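Local coordinates for protein agarase (Microbulbifer thermotolerans, PDB 3WZ1) that cleaves beta-1,4-galactosidic linkages inside agarose chains, yielding neoagarotetraose as the main product, a reaction carried out by the GH16 catalytic domain described here, at residues 39-42 and 43-46; 141-144 and 145-148; 242-246 and 247-251. One frame throughout, in Å; residues are numbered along the deposited sequence.

Contact 1: 39-42 and 43-46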
loop_
_atom_site.group_PDB
_atom_site.type_symbol
_atom_site.label_atom_id
_atom_site.label_comp_id
_atom_site.label_asym_id
_atom_site.label_seq_id
_atom_site.Cartn_x
_atom_site.Cartn_y
_atom_site.Cartn_z
ATOM N N SER A 39 5.329 20.154 -4.796
ATOM C CA SER A 39 4.521 21.357 -4.606
ATOM C C SER A 39 4.292 21.618 -3.131
ATOM O O SER A 39 4.487 20.742 -2.287
ATOM C CB SER A 39 3.193 21.230 -5.329
ATOM O OG SER A 39 2.287 20.447 -4.570
ATOM N N THR A 40 3.865 22.841 -2.813
ATOM C CA THR A 40 3.580 23.176 -1.429
ATOM C C THR A 40 2.510 22.225 -0.865
ATOM O O THR A 40 2.651 21.709 0.241
ATOM C CB THR A 40 3.127 24.637 -1.307
ATOM O OG1 THR A 40 4.130 25.474 -1.902
ATOM C CG2 THR A 40 2.946 25.013 0.129
ATOM N N ARG A 41 1.461 21.979 -1.640
ATOM C CA ARG A 41 0.375 21.109 -1.171
ATOM C C ARG A 41 0.882 19.684 -0.937
ATOM O O ARG A 41 0.499 19.040 0.039
ATOM C CB ARG A 41 -0.780 21.098 -2.170
ATOM C CG ARG A 41 -1.915 20.155 -1.780
ATOM C CD ARG A 41 -3.155 20.905 -1.337
ATOM N NE ARG A 41 -3.726 21.599 -2.491
ATOM C CZ ARG A 41 -4.771 21.185 -3.210
ATOM N NH1 ARG A 41 -5.424 20.063 -2.906
ATOM N NH2 ARG A 41 -5.177 21.923 -4.243
ATOM N N PHE A 42 1.726 19.190 -1.824
ATOM C CA PHE A 42 2.294 17.853 -1.627
ATOM C C PHE A 42 2.954 17.742 -0.256
ATOM O O PHE A 42 2.710 16.808 0.510
ATOM C CB PHE A 42 3.303 17.525 -2.727
ATOM C CG PHE A 42 4.001 16.211 -2.534
ATOM C CD1 PHE A 42 3.415 15.040 -3.002
ATOM C CD2 PHE A 42 5.241 16.133 -1.908
ATOM C CE1 PHE A 42 4.056 13.818 -2.828
ATOM C CE2 PHE A 42 5.888 14.918 -1.733
ATOM C CZ PHE A 42 5.291 13.764 -2.200
ATOM N N TYR A 43 3.796 18.715 0.067
ATOM C CA TYR A 43 4.572 18.668 1.291
ATOM C C TYR A 43 3.781 18.963 2.571
ATOM O O TYR A 43 4.289 18.759 3.672
ATOM C CB TYR A 43 5.807 19.589 1.181
ATOM C CG TYR A 43 6.865 19.120 0.191
ATOM C CD1 TYR A 43 7.478 17.876 0.321
ATOM C CD2 TYR A 43 7.313 19.947 -0.849
ATOM C CE1 TYR A 43 8.462 17.449 -0.560
ATOM C CE2 TYR A 43 8.303 19.523 -1.720
ATOM C CZ TYR A 43 8.879 18.277 -1.565
ATOM O OH TYR A 43 9.866 17.822 -2.430
ATOM N N GLU A 44 2.525 19.393 2.440
ATOM C CA GLU A 44 1.681 19.532 3.613
ATOM C C GLU A 44 1.432 18.173 4.276
ATOM O O GLU A 44 1.229 18.094 5.498
ATOM C CB GLU A 44 0.337 20.170 3.274
ATOM C CG GLU A 44 0.357 21.661 2.975
ATOM C CD GLU A 44 -0.993 22.129 2.426
ATOM O OE1 GLU A 44 -2.035 21.508 2.761
ATOM O OE2 GLU A 44 -1.030 23.083 1.626
ATOM N N ARG A 45 1.422 17.115 3.471
ATOM C CA ARG A 45 1.128 15.772 3.976
ATOM C C ARG A 45 2.263 14.773 3.846
ATOM O O ARG A 45 2.367 13.851 4.664
ATOM C CB ARG A 45 -0.079 15.190 3.227
ATOM C CG ARG A 45 -1.389 15.883 3.548
ATOM C CD ARG A 45 -2.501 15.399 2.643
ATOM N NE ARG A 45 -3.757 15.986 3.096
ATOM C CZ ARG A 45 -4.143 17.233 2.854
ATOM N NH1 ARG A 45 -3.414 18.064 2.108
ATOM N NH2 ARG A 45 -5.277 17.661 3.384
ATOM N N TRP A 46 3.054 14.920 2.781
ATOM C CA TRP A 46 3.932 13.846 2.294
ATOM C C TRP A 46 5.386 14.219 2.267
ATOM O O TRP A 46 5.743 15.394 2.132
ATOM C CB TRP A 46 3.549 13.413 0.865
ATOM C CG TRP A 46 2.077 13.069 0.743
ATOM C CD1 TRP A 46 1.110 13.829 0.163
ATOM C CD2 TRP A 46 1.423 11.906 1.273
ATOM N NE1 TRP A 46 -0.115 13.199 0.283
ATOM C CE2 TRP A 46 0.055 12.022 0.959
ATOM C CE3 TRP A 46 1.864 10.765 1.953
ATOM C CZ2 TRP A 46 -0.878 11.051 1.332
ATOM C CZ3 TRP A 46 0.940 9.803 2.313
ATOM C CH2 TRP A 46 -0.407 9.953 2.003
HETATM O O HOH W 1 -1.454 17.191 0.118
#

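Contact 2: 141-144 and 145-148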
loop_
_atom_site.group_PDB
_atom_site.type_symbol
_atom_site.label_atom_id
_atom_site.label_comp_id
_atom_site.label_asym_id
_atom_site.label_seq_id
_atom_site.Cartn_x
_atom_site.Cartn_y
_atom_site.Cartn_z
ATOM N N PRO A 141 2.801 -13.685 -19.814
ATOM C CA PRO A 141 2.376 -15.086 -19.788
ATOM C C PRO A 141 3.028 -15.864 -18.644
ATOM O O PRO A 141 4.231 -15.758 -18.432
ATOM C CB PRO A 141 2.848 -15.627 -21.155
ATOM C CG PRO A 141 3.023 -14.430 -22.020
ATOM C CD PRO A 141 3.427 -13.305 -21.092
ATOM N N GLY A 142 2.244 -16.646 -17.899
ATOM C CA GLY A 142 2.748 -17.355 -16.740
ATOM C C GLY A 142 2.616 -16.604 -15.415
ATOM O O GLY A 142 3.048 -17.128 -14.363
ATOM N N GLN A 143 2.096 -15.372 -15.497
ATOM C CA GLN A 143 1.797 -14.556 -14.301
ATOM C C GLN A 143 0.320 -14.310 -14.103
ATOM O O GLN A 143 -0.064 -13.498 -13.243
ATOM C CB GLN A 143 2.508 -13.196 -14.370
ATOM C CG GLN A 143 4.018 -13.285 -14.285
ATOM C CD GLN A 143 4.477 -13.958 -13.021
ATOM O OE1 GLN A 143 4.164 -13.513 -11.916
ATOM N NE2 GLN A 143 5.209 -15.058 -13.159
ATOM N N GLU A 144 -0.527 -15.021 -14.848
ATOM C CA GLU A 144 -1.948 -14.771 -14.805
ATOM C C GLU A 144 -2.543 -14.957 -13.392
ATOM O O GLU A 144 -3.432 -14.214 -13.000
ATOM C CB GLU A 144 -2.665 -15.674 -15.814
ATOM C CG GLU A 144 -2.287 -15.345 -17.266
ATOM C CD GLU A 144 -1.076 -16.093 -17.808
ATOM O OE1 GLU A 144 -0.375 -16.870 -17.087
ATOM O OE2 GLU A 144 -0.804 -15.948 -19.014
ATOM N N TRP A 145 -2.029 -15.920 -12.642
ATOM C CA TRP A 145 -2.548 -16.167 -11.295
ATOM C C TRP A 145 -2.374 -14.909 -10.438
ATOM O O TRP A 145 -3.301 -14.462 -9.758
ATOM C CB TRP A 145 -1.840 -17.348 -10.610
ATOM C CG TRP A 145 -2.482 -17.743 -9.326
ATOM C CD1 TRP A 145 -3.523 -18.628 -9.172
ATOM C CD2 TRP A 145 -2.173 -17.274 -8.005
ATOM N NE1 TRP A 145 -3.859 -18.741 -7.864
ATOM C CE2 TRP A 145 -3.054 -17.922 -7.116
ATOM C CE3 TRP A 145 -1.224 -16.382 -7.480
ATOM C CZ2 TRP A 145 -3.025 -17.695 -5.747
ATOM C CZ3 TRP A 145 -1.201 -16.178 -6.110
ATOM C CH2 TRP A 145 -2.090 -16.826 -5.267
ATOM N N TYR A 146 -1.177 -14.321 -10.487
ATOM C CA TYR A 146 -0.919 -13.128 -9.680
ATOM C C TYR A 146 -1.723 -11.919 -10.136
ATOM O O TYR A 146 -2.162 -11.088 -9.326
ATOM C CB TYR A 146 0.578 -12.800 -9.645
ATOM C CG TYR A 146 1.357 -13.787 -8.794
ATOM C CD1 TYR A 146 1.365 -13.670 -7.410
ATOM C CD2 TYR A 146 2.043 -14.865 -9.349
ATOM C CE1 TYR A 146 2.022 -14.581 -6.603
ATOM C CE2 TYR A 146 2.719 -15.767 -8.542
ATOM C CZ TYR A 146 2.718 -15.617 -7.172
ATOM O OH TYR A 146 3.393 -16.516 -6.372
ATOM N N ALA A 147 -1.949 -11.806 -11.432
ATOM C CA ALA A 147 -2.709 -10.689 -11.986
ATOM C C ALA A 147 -4.171 -10.665 -11.534
ATOM O O ALA A 147 -4.821 -9.628 -11.578
ATOM C CB ALA A 147 -2.624 -10.705 -13.499
ATOM N N GLU A 148 -4.675 -11.813 -11.102
ATOM C CA GLU A 148 -6.037 -11.905 -10.574
ATOM C C GLU A 148 -6.123 -11.845 -9.057
ATOM O O GLU A 148 -7.221 -12.050 -8.498
ATOM C CB GLU A 148 -6.728 -13.164 -11.119
ATOM C CG GLU A 148 -6.945 -13.049 -12.612
ATOM C CD GLU A 148 -7.506 -14.284 -13.284
ATOM O OE1 GLU A 148 -7.899 -15.238 -12.604
ATOM O OE2 GLU A 148 -7.545 -14.265 -14.535
HETATM O O HOH W 2 -4.557 -13.204 -15.178
#

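Contact 3: 242-246 and 247-251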
loop_
_atom_site.group_PDB
_atom_site.type_symbol
_atom_site.label_atom_id
_atom_site.label_comp_id
_atom_site.label_asym_id
_atom_site.label_seq_id
_atom_site.Cartn_x
_atom_site.Cartn_y
_atom_site.Cartn_z
ATOM N N ASN A 242 12.444 -8.978 -2.817
ATOM C CA ASN A 242 13.424 -10.059 -2.885
ATOM C C ASN A 242 12.831 -11.428 -3.245
ATOM O O ASN A 242 13.436 -12.157 -4.022
ATOM C CB ASN A 242 14.199 -10.212 -1.585
ATOM C CG ASN A 242 15.192 -9.098 -1.363
ATOM O OD1 ASN A 242 16.371 -9.188 -1.742
ATOM N ND2 ASN A 242 14.738 -8.053 -0.762
ATOM N N TRP A 243 11.660 -11.754 -2.715
ATOM C CA TRP A 243 11.067 -13.069 -3.001
ATOM C C TRP A 243 10.801 -13.230 -4.502
ATOM O O TRP A 243 10.656 -14.354 -4.983
ATOM C CB TRP A 243 9.792 -13.336 -2.171
ATOM C CG TRP A 243 8.608 -12.576 -2.632
ATOM C CD1 TRP A 243 8.344 -11.236 -2.438
ATOM C CD2 TRP A 243 7.527 -13.078 -3.415
ATOM N NE1 TRP A 243 7.172 -10.895 -3.041
ATOM C CE2 TRP A 243 6.644 -11.999 -3.658
ATOM C CE3 TRP A 243 7.205 -14.344 -3.927
ATOM C CZ2 TRP A 243 5.476 -12.139 -4.386
ATOM C CZ3 TRP A 243 6.035 -14.483 -4.651
ATOM C CH2 TRP A 243 5.181 -13.379 -4.886
ATOM N N ARG A 244 10.712 -12.109 -5.234
ATOM C CA ARG A 244 10.580 -12.136 -6.682
ATOM C C ARG A 244 11.950 -12.093 -7.370
ATOM O O ARG A 244 12.309 -13.023 -8.100
ATOM C CB ARG A 244 9.691 -10.980 -7.166
ATOM C CG ARG A 244 8.342 -10.874 -6.435
ATOM C CD ARG A 244 7.199 -10.579 -7.386
ATOM N NE ARG A 244 6.717 -11.801 -8.021
ATOM C CZ ARG A 244 5.848 -11.842 -9.025
ATOM N NH1 ARG A 244 5.475 -13.036 -9.492
ATOM N NH2 ARG A 244 5.357 -10.738 -9.578
ATOM N N SER A 245 12.721 -11.017 -7.171
ATOM C CA SER A 245 13.925 -10.803 -7.967
ATOM C C SER A 245 15.104 -11.684 -7.554
ATOM O O SER A 245 15.975 -11.946 -8.394
ATOM C CB SER A 245 14.373 -9.329 -7.964
ATOM O OG SER A 245 14.597 -8.855 -6.651
ATOM N N ASP A 246 15.145 -12.148 -6.312
ATOM C CA ASP A 246 16.200 -13.102 -5.910
ATOM C C ASP A 246 16.017 -14.369 -6.728
ATOM O O ASP A 246 16.969 -15.137 -6.918
ATOM C CB ASP A 246 16.126 -13.537 -4.445
ATOM C CG ASP A 246 16.534 -12.455 -3.453
ATOM O OD1 ASP A 246 16.995 -11.381 -3.858
ATOM O OD2 ASP A 246 16.358 -12.715 -2.237
ATOM N N ASN A 247 14.777 -14.602 -7.154
ATOM C CA ASN A 247 14.362 -15.851 -7.753
ATOM C C ASN A 247 14.033 -15.735 -9.223
ATOM O O ASN A 247 13.389 -16.631 -9.767
ATOM C CB ASN A 247 13.184 -16.417 -6.936
ATOM C CG ASN A 247 13.551 -16.651 -5.482
ATOM O OD1 ASN A 247 12.874 -16.172 -4.543
ATOM N ND2 ASN A 247 14.648 -17.333 -5.274
ATOM N N GLY A 248 14.494 -14.662 -9.863
ATOM C CA GLY A 248 14.446 -14.522 -11.311
ATOM C C GLY A 248 13.262 -13.783 -11.903
ATOM O O GLY A 248 13.079 -13.809 -13.124
ATOM N N ILE A 249 12.464 -13.111 -11.067
ATOM C CA ILE A 249 11.343 -12.307 -11.561
ATOM C C ILE A 249 11.577 -10.839 -11.194
ATOM O O ILE A 249 11.474 -10.456 -10.029
ATOM C CB ILE A 249 9.988 -12.799 -11.021
ATOM C CG1 ILE A 249 9.703 -14.217 -11.543
ATOM C CG2 ILE A 249 8.866 -11.852 -11.436
ATOM C CD1 ILE A 249 8.351 -14.749 -11.140
ATOM N N THR A 250 11.863 -10.044 -12.211
ATOM C CA THR A 250 12.192 -8.627 -12.074
ATOM C C THR A 250 11.939 -7.979 -13.435
ATOM O O THR A 250 12.012 -8.662 -14.477
ATOM C CB THR A 250 13.659 -8.453 -11.567
ATOM O OG1 THR A 250 13.907 -7.085 -11.191
ATOM C CG2 THR A 250 14.658 -8.822 -12.643
ATOM N N PRO A 251 11.633 -6.675 -13.467
ATOM C CA PRO A 251 11.301 -6.089 -14.755
ATOM C C PRO A 251 12.438 -6.120 -15.775
ATOM O O PRO A 251 13.617 -5.989 -15.414
ATOM C CB PRO A 251 10.972 -4.636 -14.429
ATOM C CG PRO A 251 10.562 -4.681 -13.012
ATOM C CD PRO A 251 11.411 -5.717 -12.362
#

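Contact 1: 39-42 and 43-46
Phe42 O accepts two backbone amides where the short helix runs out, Trp46 N at 3.0 Å and Arg45 N, while Tyr43 N reaches back to Ser39 O at 3.2 Å. Ser39 is the N-cap: its OG accepts Phe42 N at 3.1 Å. With CG anti to the backbone N (chi1 176°), the Phe42 ring meets Tyr43 with its edge and Trp46 with a face. Its CD2 edge points at the face of Tyr43, an edge-to-face pair with ring centroids 5.2 Å apart and planes at 80°. Trp46 instead lays its CB over a face of the Phe42 ring, a CH-pi contact 3.8 Å from CB to the ring centroid. Strand 87-94 joins this aromatic cluster through Ile92, which touches both Phe42 and Trp46. In the beta-jelly roll the helix thus packs beside the strand to which its continuation, strand 46-48, pairs antiparallel. An alanine in place of Phe42 would probably leave the Tyr43 face without its edge partner and open a gap next to Trp46 CB, beside Ile92. The polar ends have partners beyond the helix: Tyr43 OH bonds Glu48, Trp46 NE1 bonds Asp27, and Arg45 NE bonds Pro24 O. Arg45 NH1 has two further links: it donates to a water at 2.9 Å that in turn donates to Arg41 O, and it forms a long salt bridge of 3.8 Å to Glu44 OE1.

Contact 2: 141-144 and 145-148
Gln143 and Tyr146 meet with their flat groups almost parallel, amide and phenol planes only 3° apart. The amide approaches the ring obliquely, bringing Gln143 OE1 to 3.6 Å from Tyr146 CD2. A bend in the Gln143 chain at chi2 (-58°) carries OE1 toward the ring. Arg244 fixes the pair from outside: its NH1 bonds Gln143 OE1, and its guanidinium makes a cation-pi contact with Tyr146. The next ring is turned quite differently. Trp145 holds CE3 over the centre of the Tyr146 ring, 3.7 Å above its plane, and Tyr146 CG in turn lies in the plane of the indole, at its edge. Trp173 meets both, edge-to-face with Tyr146 and at an intermediate tilt with Trp145, so the indole and phenol form part of a larger aromatic group. In the backbone, a single short turn forms: Ala147 N donates to Gln143 O at 3.1 Å, and Ala147 CB rests against Glu144 O. Glu144 folds back at chi2 (89°), its OE1 taking Gly142 N at 2.8 Å on the syn side while OE2 makes a weaker second bond to the same amide. Water 2 donates to Glu144 O at 2.7 Å and to Glu148 OE2 at 3.2 Å, an oxygen that also forms a salt bridge with Lys181. This turn belongs to the loop joining the antiparallel strands 128-135 and 150-158 of the GH16 jelly roll. The first of these carries Glu129 and Glu134, the predicted nucleophile and proton donor in the family's ExDxxE signature; the side chain of Tyr146 is about 9 Å from that of Glu134, consistent with an aromatic flank of the active-site region.

Contact 3: 242-246 and 247-251
Bends at chi2 (-138°) and chi3 (83°) of Arg244 swing its guanidinium beside Ile249, whose CG2, set anti to its backbone N, sits 3.9 Å above the guanidinium plane and over its centre. Ile249 CD1 reaches Arg244 NH1 at 3.7 Å. One face of the buried cation is thus met by the CG2 methyl, while NH2 bonds Val114 O and NH1 bonds Gln143 OE1. The backbone fits a Schellman motif: Ile249 N donates to Arg244 O at 3.0 Å, and Gly248 N makes a weak 3.4 Å bond to Ser245 O, closing a type I turn. Gly248 has the positive phi (95°) this needs, at which a side chain would jam against the preceding carbonyl. Asn247 N also bonds Arg244 O, at 3.1 Å, so that oxygen is gripped from opposite faces of its plane. Ser245 CB touches Thr250 CB at 3.8 Å, and both hydroxyls bond the carboxylate of Asp240, clamping the helix to the returning loop. Arg244 CG lies 3.4 Å above the ring plane of Trp243, whose side chain is about 6 Å from that of Glu134, the predicted proton donor.

In the fold
From the N terminus the three contacts follow in series; none nests in or crosses another, and each closes a local turn. Contact 1 turns the chain from an incoming loop into strand 46-48. Contact 2 lies in the connection between strands 128-135 and 150-158, and contact 3 comes after strand 232-239, on the way to helix 253-256. Contact 1 stands apart, its centre about 36 Å from that of contact 2, on the opposite side of the chain's centre. Contacts 2 and 3 touch through the bond between Gln143 and Arg244, and Tyr146 OH packs on Trp243 CZ3, tying together two loops near the predicted catalytic residues.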